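Local coordinates for neuraminidase (Influenza A virus, PDB 4K3Y), which is a neuraminidase-like six-bladed beta-propeller surface protein of a bat influenza A virus, of uncertain enzymatic activity, at residues C[11-16]-C[199-204]; C[169-174]-C[191-196]. One frame throughout, in Å; residues are numbered along the deposited sequence.

Interaction 1: C[11-16]-C[199-204]; sequences LGENLC and CYYTSG
Y201 reaches across to L11, G12 and E13, meeting L11 and E13 obliquely, and its side chain can be followed atom by atom through that contact. With CG anti to the backbone N, a chi1 of 176° sends the ring toward E13. Y201 CB meets the methyl CD1 of L11 at 3.5 Å, and CG lies near the same methyl. Farther out, Y201 CD2 has the CB of L11 close by and the carbonyl O of G12 at the ring edge, 3.9 Å from Y201 CD2. At the tip, Y201 OH donates a hydrogen bond to E13 OE2 (2.7 Å), which receives it on its syn lone pair, in the ring plane. The carboxylate stands almost perpendicular to the ring, the two planes 87° apart; a bend at chi2 of E13 brings the acid round to the phenol.

The backbone of E13 makes a second grip. E13 O accepts from S203 N at 2.9 Å, in the carbonyl plane and on a lone pair, and from T202 OG1 at 2.8 Å, which comes from above that plane. Next to this polar clasp is an apolar patch: L15 crosses T202 at about a right angle, L15 CD1 3.6 Å from T202 CB, while L15 CD2 reaches Y200 CE2 at 4.0 Å. The phenol of Y200 is directed elsewhere, to E270 O.

S203 and G204, both with positive phi, form the two-residue type I' turn of the beta hairpin joining strands 197-202 and 205-211. An irregular N-terminal stretch, tied to the body by the C16-C331 disulfide, is thus fastened to a hairpin tip at the first, edge strand of one four-stranded blade of the influenza neuraminidase beta-propeller.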
ATOM      1  N   LEU C  11     -18.917 -14.287  16.686  1.00 80.59           N
ATOM      2  CA  LEU C  11     -18.219 -15.556  16.591  1.00 81.91           C
ATOM      3  C   LEU C  11     -19.202 -16.719  16.630  1.00 85.63           C
ATOM      4  O   LEU C  11     -20.292 -16.600  17.206  1.00 92.51           O
ATOM      5  CB  LEU C  11     -17.234 -15.695  17.758  1.00 78.48           C
ATOM      6  CG  LEU C  11     -16.191 -14.597  17.977  1.00 75.28           C
ATOM      7  CD1 LEU C  11     -15.489 -14.796  19.313  1.00 64.36           C
ATOM      8  CD2 LEU C  11     -15.176 -14.569  16.843  1.00 78.35           C
ATOM      9  N   GLY C  12     -18.807 -17.840  16.028  1.00 77.57           N
ATOM     10  CA  GLY C  12     -19.578 -19.068  16.104  1.00 77.42           C
ATOM     11  C   GLY C  12     -19.749 -19.529  17.541  1.00 75.02           C
ATOM     12  O   GLY C  12     -18.823 -19.453  18.351  1.00 72.86           O
ATOM     13  N   GLU C  13     -20.945 -20.000  17.866  1.00 84.08           N
ATOM     14  CA  GLU C  13     -21.191 -20.522  19.197  1.00 79.34           C
ATOM     15  C   GLU C  13     -20.570 -21.902  19.319  1.00 77.10           C
ATOM     16  O   GLU C  13     -20.201 -22.338  20.419  1.00 84.17           O
ATOM     17  CB  GLU C  13     -22.692 -20.569  19.493  1.00 73.52           C
ATOM     18  CG  GLU C  13     -23.324 -19.193  19.600  1.00 80.19           C
ATOM     19  CD  GLU C  13     -22.812 -18.401  20.789  1.00 91.42           C
ATOM     20  OE1 GLU C  13     -22.466 -19.028  21.823  1.00 91.50           O
ATOM     21  OE2 GLU C  13     -22.758 -17.152  20.687  1.00 92.04           O
ATOM     22  N   ASN C  14     -20.433 -22.580  18.185  1.00 68.96           N
ATOM     23  CA  ASN C  14     -19.856 -23.916  18.198  1.00 78.16           C
ATOM     24  C   ASN C  14     -18.507 -24.055  17.488  1.00 73.51           C
ATOM     25  O   ASN C  14     -18.355 -23.725  16.302  1.00 73.95           O
ATOM     26  CB  ASN C  14     -20.873 -24.953  17.712  1.00 91.03           C
ATOM     27  CG  ASN C  14     -21.714 -25.503  18.847  1.00102.83           C
ATOM     28  OD1 ASN C  14     -21.251 -25.608  19.991  1.00102.99           O
ATOM     29  ND2 ASN C  14     -22.955 -25.852  18.544  1.00 98.50           N
ATOM     30  N   LEU C  15     -17.529 -24.546  18.240  1.00 64.80           N
ATOM     31  CA  LEU C  15     -16.192 -24.770  17.715  1.00 73.02           C
ATOM     32  C   LEU C  15     -16.166 -25.933  16.735  1.00 75.52           C
ATOM     33  O   LEU C  15     -16.865 -26.937  16.932  1.00 75.99           O
ATOM     34  CB  LEU C  15     -15.213 -25.049  18.863  1.00 68.35           C
ATOM     35  CG  LEU C  15     -14.338 -23.876  19.305  1.00 76.00           C
ATOM     36  CD1 LEU C  15     -15.060 -22.541  19.099  1.00100.77           C
ATOM     37  CD2 LEU C  15     -13.958 -24.040  20.748  1.00 60.35           C
ATOM     38  N   CYS C  16     -15.362 -25.790  15.682  1.00 69.92           N
ATOM     39  CA  CYS C  16     -15.096 -26.893  14.760  1.00 68.36           C
ATOM     40  C   CYS C  16     -14.451 -28.050  15.514  1.00 86.03           C
ATOM     41  O   CYS C  16     -13.815 -27.850  16.553  1.00 88.22           O
ATOM     42  CB  CYS C  16     -14.153 -26.451  13.646  1.00 54.37           C
ATOM     43  SG  CYS C  16     -14.726 -25.023  12.680  1.00104.56           S
ATOM     44  N   CYS C 199      -7.222 -16.345  25.372  1.00 58.86           N
ATOM     45  CA  CYS C 199      -8.627 -16.667  25.495  1.00 61.75           C
ATOM     46  C   CYS C 199      -9.250 -17.122  24.186  1.00 70.57           C
ATOM     47  O   CYS C 199      -8.719 -16.861  23.107  1.00 72.67           O
ATOM     48  CB  CYS C 199      -9.377 -15.459  26.070  1.00 59.43           C
ATOM     49  SG  CYS C 199      -8.598 -14.718  27.542  1.00 80.19           S
ATOM     50  N   TYR C 200     -10.383 -17.809  24.295  1.00 76.02           N
ATOM     51  CA  TYR C 200     -11.222 -18.117  23.141  1.00 65.00           C
ATOM     52  C   TYR C 200     -12.683 -18.064  23.563  1.00 61.34           C
ATOM     53  O   TYR C 200     -13.001 -18.141  24.746  1.00 71.85           O
ATOM     54  CB  TYR C 200     -10.865 -19.481  22.545  1.00 60.87           C
ATOM     55  CG  TYR C 200     -11.120 -20.660  23.456  1.00 67.36           C
ATOM     56  CD1 TYR C 200     -10.205 -21.024  24.440  1.00 66.38           C
ATOM     57  CD2 TYR C 200     -12.266 -21.427  23.314  1.00 57.67           C
ATOM     58  CE1 TYR C 200     -10.445 -22.111  25.266  1.00 66.30           C
ATOM     59  CE2 TYR C 200     -12.511 -22.507  24.133  1.00 67.11           C
ATOM     60  CZ  TYR C 200     -11.597 -22.844  25.106  1.00 71.41           C
ATOM     61  OH  TYR C 200     -11.838 -23.920  25.916  1.00 84.50           O
ATOM     62  N   TYR C 201     -13.574 -17.915  22.597  1.00 60.34           N
ATOM     63  CA  TYR C 201     -15.007 -17.916  22.885  1.00 63.73           C
ATOM     64  C   TYR C 201     -15.668 -19.174  22.336  1.00 69.06           C
ATOM     65  O   TYR C 201     -15.424 -19.570  21.188  1.00 74.73           O
ATOM     66  CB  TYR C 201     -15.681 -16.681  22.260  1.00 62.29           C
ATOM     67  CG  TYR C 201     -17.186 -16.648  22.415  1.00 66.83           C
ATOM     68  CD1 TYR C 201     -17.763 -16.169  23.585  1.00 73.00           C
ATOM     69  CD2 TYR C 201     -18.030 -17.097  21.400  1.00 67.19           C
ATOM     70  CE1 TYR C 201     -19.135 -16.136  23.748  1.00 80.50           C
ATOM     71  CE2 TYR C 201     -19.412 -17.070  21.554  1.00 70.11           C
ATOM     72  CZ  TYR C 201     -19.959 -16.585  22.732  1.00 83.76           C
ATOM     73  OH  TYR C 201     -21.329 -16.543  22.919  1.00 79.69           O
ATOM     74  N   THR C 202     -16.495 -19.807  23.159  1.00 67.28           N
ATOM     75  CA  THR C 202     -17.438 -20.782  22.638  1.00 82.34           C
ATOM     76  C   THR C 202     -18.545 -21.029  23.651  1.00 79.59           C
ATOM     77  O   THR C 202     -18.325 -20.856  24.853  1.00 80.12           O
ATOM     78  CB  THR C 202     -16.743 -22.102  22.264  1.00 87.72           C
ATOM     79  OG1 THR C 202     -17.656 -22.943  21.544  1.00 93.49           O
ATOM     80  CG2 THR C 202     -16.235 -22.813  23.514  1.00 81.37           C
ATOM     81  N   SER C 203     -19.729 -21.406  23.156  1.00 81.97           N
ATOM     82  CA  SER C 203     -20.861 -21.817  23.999  1.00 82.20           C
ATOM     83  C   SER C 203     -21.268 -20.768  25.032  1.00 81.12           C
ATOM     84  O   SER C 203     -21.634 -21.111  26.161  1.00 77.74           O
ATOM     85  CB  SER C 203     -20.558 -23.146  24.711  1.00 88.47           C
ATOM     86  OG  SER C 203     -20.535 -24.237  23.805  1.00 95.59           O
ATOM     87  N   GLY C 204     -21.184 -19.496  24.654  1.00 74.84           N
ATOM     88  CA  GLY C 204     -21.592 -18.427  25.544  1.00 81.18           C
ATOM     89  C   GLY C 204     -20.584 -17.999  26.602  1.00 89.58           C
ATOM     90  O   GLY C 204     -20.826 -17.036  27.335  1.00 90.71           O
TER

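Interaction 2: C[169-174]-C[191-196]; sequences SSHRLY and GFNFEF
H171 turns one face of its imidazole to CB of F194, and this is the dense part of the contact. The CB of F194 sits over the ring centre, 4.0 Å from the H171 ring centroid and only 13° off the ring normal, a CH-pi contact. The carbonyl O of F194 also lies over the face, near CE1, while the phenyl ring leads away to meet F232 edge-to-face. Having CG anti to the carbonyl carbon (chi1 -48°) carries the imidazole off strand 170-177 to the incoming backbone. At the ring's edge, E195 OE2 approaches H171 CE1 to 3.6 Å, the carboxylate turned 69° from the imidazole, but its salt bridge is with R143. S169 belongs to the same close part: its OG receives a weak hydrogen bond from H171 NE2 (3.2 Å), within its own segment, and is hydrogen-bonded to Y166 O. The side chain of N193 comes up beside S169.

The two segments belong to successive blades of the propeller: strand 170-177 is the third of its sheet, the chain returns along the outermost strand 180-187, and the loop residues 191-196 are part of the connection to the first strand of the next sheet, 197-202.

At F192 the fit becomes looser. This partly exposed residue brings its side chain no nearer than 6.1 Å to the segment 169-174, and its ring is set edge-to-face with F232.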
ATOM      1  N   SER C 169      -0.641 -10.517  43.449  1.00 68.89           N
ATOM      2  CA  SER C 169      -1.159  -9.975  42.194  1.00 71.48           C
ATOM      3  C   SER C 169      -2.674  -9.784  42.246  1.00 77.32           C
ATOM      4  O   SER C 169      -3.403 -10.656  42.735  1.00 84.50           O
ATOM      5  CB  SER C 169      -0.796 -10.902  41.031  1.00 68.27           C
ATOM      6  OG  SER C 169      -1.047 -12.258  41.355  1.00 88.60           O
ATOM      7  N   SER C 170      -3.153  -8.645  41.750  1.00 74.14           N
ATOM      8  CA  SER C 170      -4.592  -8.465  41.582  1.00 73.98           C
ATOM      9  C   SER C 170      -4.950  -8.482  40.098  1.00 72.93           C
ATOM     10  O   SER C 170      -4.141  -8.095  39.250  1.00 67.10           O
ATOM     11  CB  SER C 170      -5.071  -7.181  42.261  1.00 73.29           C
ATOM     12  OG  SER C 170      -4.367  -6.046  41.786  1.00 79.72           O
ATOM     13  N   HIS C 171      -6.153  -8.948  39.778  1.00 77.06           N
ATOM     14  CA  HIS C 171      -6.575  -9.037  38.377  1.00 69.85           C
ATOM     15  C   HIS C 171      -8.016  -8.569  38.185  1.00 70.41           C
ATOM     16  O   HIS C 171      -8.876  -8.784  39.041  1.00 73.15           O
ATOM     17  CB  HIS C 171      -6.367 -10.463  37.850  1.00 55.13           C
ATOM     18  CG  HIS C 171      -5.010 -11.011  38.167  1.00 67.33           C
ATOM     19  ND1 HIS C 171      -3.902 -10.756  37.389  1.00 68.15           N
ATOM     20  CD2 HIS C 171      -4.572 -11.751  39.214  1.00 67.33           C
ATOM     21  CE1 HIS C 171      -2.845 -11.338  37.926  1.00 63.06           C
ATOM     22  NE2 HIS C 171      -3.225 -11.948  39.035  1.00 67.40           N
ATOM     23  N   ARG C 172      -8.269  -7.911  37.062  1.00 70.85           N
ATOM     24  CA  ARG C 172      -9.582  -7.342  36.798  1.00 61.04           C
ATOM     25  C   ARG C 172     -10.129  -7.688  35.424  1.00 64.28           C
ATOM     26  O   ARG C 172      -9.400  -7.701  34.427  1.00 63.89           O
ATOM     27  CB  ARG C 172      -9.537  -5.826  36.963  1.00 58.69           C
ATOM     28  CG  ARG C 172      -9.466  -5.382  38.411  1.00 55.55           C
ATOM     29  CD  ARG C 172      -9.424  -3.880  38.496  1.00 60.31           C
ATOM     30  NE  ARG C 172      -9.527  -3.409  39.872  1.00 73.93           N
ATOM     31  CZ  ARG C 172      -9.644  -2.126  40.206  1.00 79.51           C
ATOM     32  NH1 ARG C 172      -9.680  -1.199  39.251  1.00 77.47           N
ATOM     33  NH2 ARG C 172      -9.733  -1.771  41.489  1.00 60.01           N
ATOM     34  N   LEU C 173     -11.425  -7.968  35.389  1.00 73.23           N
ATOM     35  CA  LEU C 173     -12.141  -8.206  34.143  1.00 75.25           C
ATOM     36  C   LEU C 173     -12.714  -6.890  33.596  1.00 71.39           C
ATOM     37  O   LEU C 173     -13.526  -6.245  34.247  1.00 71.60           O
ATOM     38  CB  LEU C 173     -13.268  -9.205  34.385  1.00 73.62           C
ATOM     39  CG  LEU C 173     -13.324 -10.381  33.419  1.00 84.08           C
ATOM     40  CD1 LEU C 173     -14.627 -11.146  33.601  1.00 83.60           C
ATOM     41  CD2 LEU C 173     -13.161  -9.905  31.977  1.00 81.78           C
ATOM     42  N   TYR C 174     -12.286  -6.488  32.404  1.00 71.73           N
ATOM     43  CA  TYR C 174     -12.795  -5.256  31.803  1.00 71.19           C
ATOM     44  C   TYR C 174     -13.721  -5.523  30.615  1.00 72.75           C
ATOM     45  O   TYR C 174     -13.422  -6.350  29.747  1.00 65.96           O
ATOM     46  CB  TYR C 174     -11.650  -4.324  31.382  1.00 60.20           C
ATOM     47  CG  TYR C 174     -11.001  -3.589  32.537  1.00 70.76           C
ATOM     48  CD1 TYR C 174     -10.008  -4.197  33.301  1.00 83.52           C
ATOM     49  CD2 TYR C 174     -11.376  -2.289  32.863  1.00 62.08           C
ATOM     50  CE1 TYR C 174      -9.412  -3.543  34.358  1.00 86.52           C
ATOM     51  CE2 TYR C 174     -10.782  -1.624  33.925  1.00 67.98           C
ATOM     52  CZ  TYR C 174      -9.798  -2.261  34.668  1.00 86.58           C
ATOM     53  OH  TYR C 174      -9.187  -1.632  35.728  1.00 94.92           O
ATOM     54  N   GLY C 191      -4.579 -16.742  46.611  1.00 78.99           N
ATOM     55  CA  GLY C 191      -3.840 -17.989  46.669  1.00 69.09           C
ATOM     56  C   GLY C 191      -3.171 -18.414  45.378  1.00 76.26           C
ATOM     57  O   GLY C 191      -2.420 -19.387  45.377  1.00 76.16           O
ATOM     58  N   PHE C 192      -3.446 -17.707  44.279  1.00 78.51           N
ATOM     59  CA  PHE C 192      -2.732 -17.952  43.019  1.00 73.51           C
ATOM     60  C   PHE C 192      -2.432 -16.686  42.221  1.00 79.55           C
ATOM     61  O   PHE C 192      -2.863 -15.585  42.577  1.00 87.56           O
ATOM     62  CB  PHE C 192      -3.474 -18.957  42.130  1.00 76.25           C
ATOM     63  CG  PHE C 192      -4.815 -18.477  41.648  1.00 78.38           C
ATOM     64  CD1 PHE C 192      -5.920 -18.529  42.482  1.00 82.65           C
ATOM     65  CD2 PHE C 192      -4.976 -17.990  40.358  1.00 77.82           C
ATOM     66  CE1 PHE C 192      -7.159 -18.095  42.047  1.00 79.91           C
ATOM     67  CE2 PHE C 192      -6.220 -17.553  39.911  1.00 79.56           C
ATOM     68  CZ  PHE C 192      -7.311 -17.607  40.759  1.00 73.59           C
ATOM     69  N   ASN C 193      -1.687 -16.871  41.135  1.00 74.07           N
ATOM     70  CA  ASN C 193      -1.318 -15.789  40.222  1.00 60.74           C
ATOM     71  C   ASN C 193      -1.868 -16.070  38.807  1.00 62.42           C
ATOM     72  O   ASN C 193      -1.894 -17.227  38.369  1.00 68.41           O
ATOM     73  CB  ASN C 193       0.206 -15.620  40.221  1.00 57.01           C
ATOM     74  CG  ASN C 193       0.690 -14.628  39.178  1.00 66.20           C
ATOM     75  OD1 ASN C 193       0.201 -13.491  39.102  1.00 63.23           O
ATOM     76  ND2 ASN C 193       1.657 -15.056  38.355  1.00 55.47           N
ATOM     77  N   PHE C 194      -2.306 -15.025  38.099  1.00 56.68           N
ATOM     78  CA  PHE C 194      -3.009 -15.196  36.825  1.00 58.07           C
ATOM     79  C   PHE C 194      -2.553 -14.208  35.737  1.00 63.54           C
ATOM     80  O   PHE C 194      -3.294 -13.278  35.376  1.00 61.04           O
ATOM     81  CB  PHE C 194      -4.520 -15.054  37.057  1.00 52.70           C
ATOM     82  CG  PHE C 194      -5.364 -15.628  35.951  1.00 64.05           C
ATOM     83  CD1 PHE C 194      -5.430 -17.005  35.763  1.00 64.36           C
ATOM     84  CD2 PHE C 194      -6.107 -14.799  35.106  1.00 58.90           C
ATOM     85  CE1 PHE C 194      -6.217 -17.559  34.743  1.00 61.36           C
ATOM     86  CE2 PHE C 194      -6.894 -15.344  34.092  1.00 54.15           C
ATOM     87  CZ  PHE C 194      -6.947 -16.730  33.910  1.00 58.16           C
ATOM     88  N   GLU C 195      -1.348 -14.409  35.206  1.00 61.64           N
ATOM     89  CA  GLU C 195      -0.786 -13.470  34.214  1.00 62.54           C
ATOM     90  C   GLU C 195      -0.999 -13.908  32.769  1.00 54.30           C
ATOM     91  O   GLU C 195      -1.134 -15.099  32.494  1.00 55.12           O
ATOM     92  CB  GLU C 195       0.716 -13.250  34.450  1.00 56.44           C
ATOM     93  CG  GLU C 195       1.074 -12.743  35.843  1.00 58.09           C
ATOM     94  CD  GLU C 195       0.855 -11.249  36.021  1.00 76.28           C
ATOM     95  OE1 GLU C 195       0.893 -10.490  35.022  1.00 93.36           O
ATOM     96  OE2 GLU C 195       0.655 -10.832  37.179  1.00 86.19           O
ATOM     97  N   PHE C 196      -1.030 -12.935  31.857  1.00 55.06           N
ATOM     98  CA  PHE C 196      -1.106 -13.203  30.407  1.00 55.03           C
ATOM     99  C   PHE C 196      -2.170 -14.192  29.943  1.00 57.35           C
ATOM    100  O   PHE C 196      -1.843 -15.107  29.183  1.00 56.68           O
ATOM    101  CB  PHE C 196       0.244 -13.741  29.908  1.00 44.80           C
ATOM    102  CG  PHE C 196       1.412 -13.044  30.499  1.00 59.91           C
ATOM    103  CD1 PHE C 196       1.597 -11.681  30.281  1.00 75.37           C
ATOM    104  CD2 PHE C 196       2.321 -13.733  31.284  1.00 61.43           C
ATOM    105  CE1 PHE C 196       2.677 -11.012  30.833  1.00 64.86           C
ATOM    106  CE2 PHE C 196       3.416 -13.070  31.839  1.00 57.13           C
ATOM    107  CZ  PHE C 196       3.586 -11.701  31.610  1.00 53.75           C
TER

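The two contacts follow one another along the chain: 191-196 of interaction 2 runs almost directly into 199-204 of interaction 1, through the start of strand 197-202. Their centres are nonetheless about 23 Å apart and they touch nowhere else, so this strand carries the chain from a blade-to-blade connection to a hairpin tip. Within that hairpin, C199 is held to C208 on the neighbouring strand by a disulfide. Interaction 2 is the one near the metal: the side chain of N193 is about 8 Å from the calcium ion and touches N212, which belongs to the calcium site together with D216 and G262.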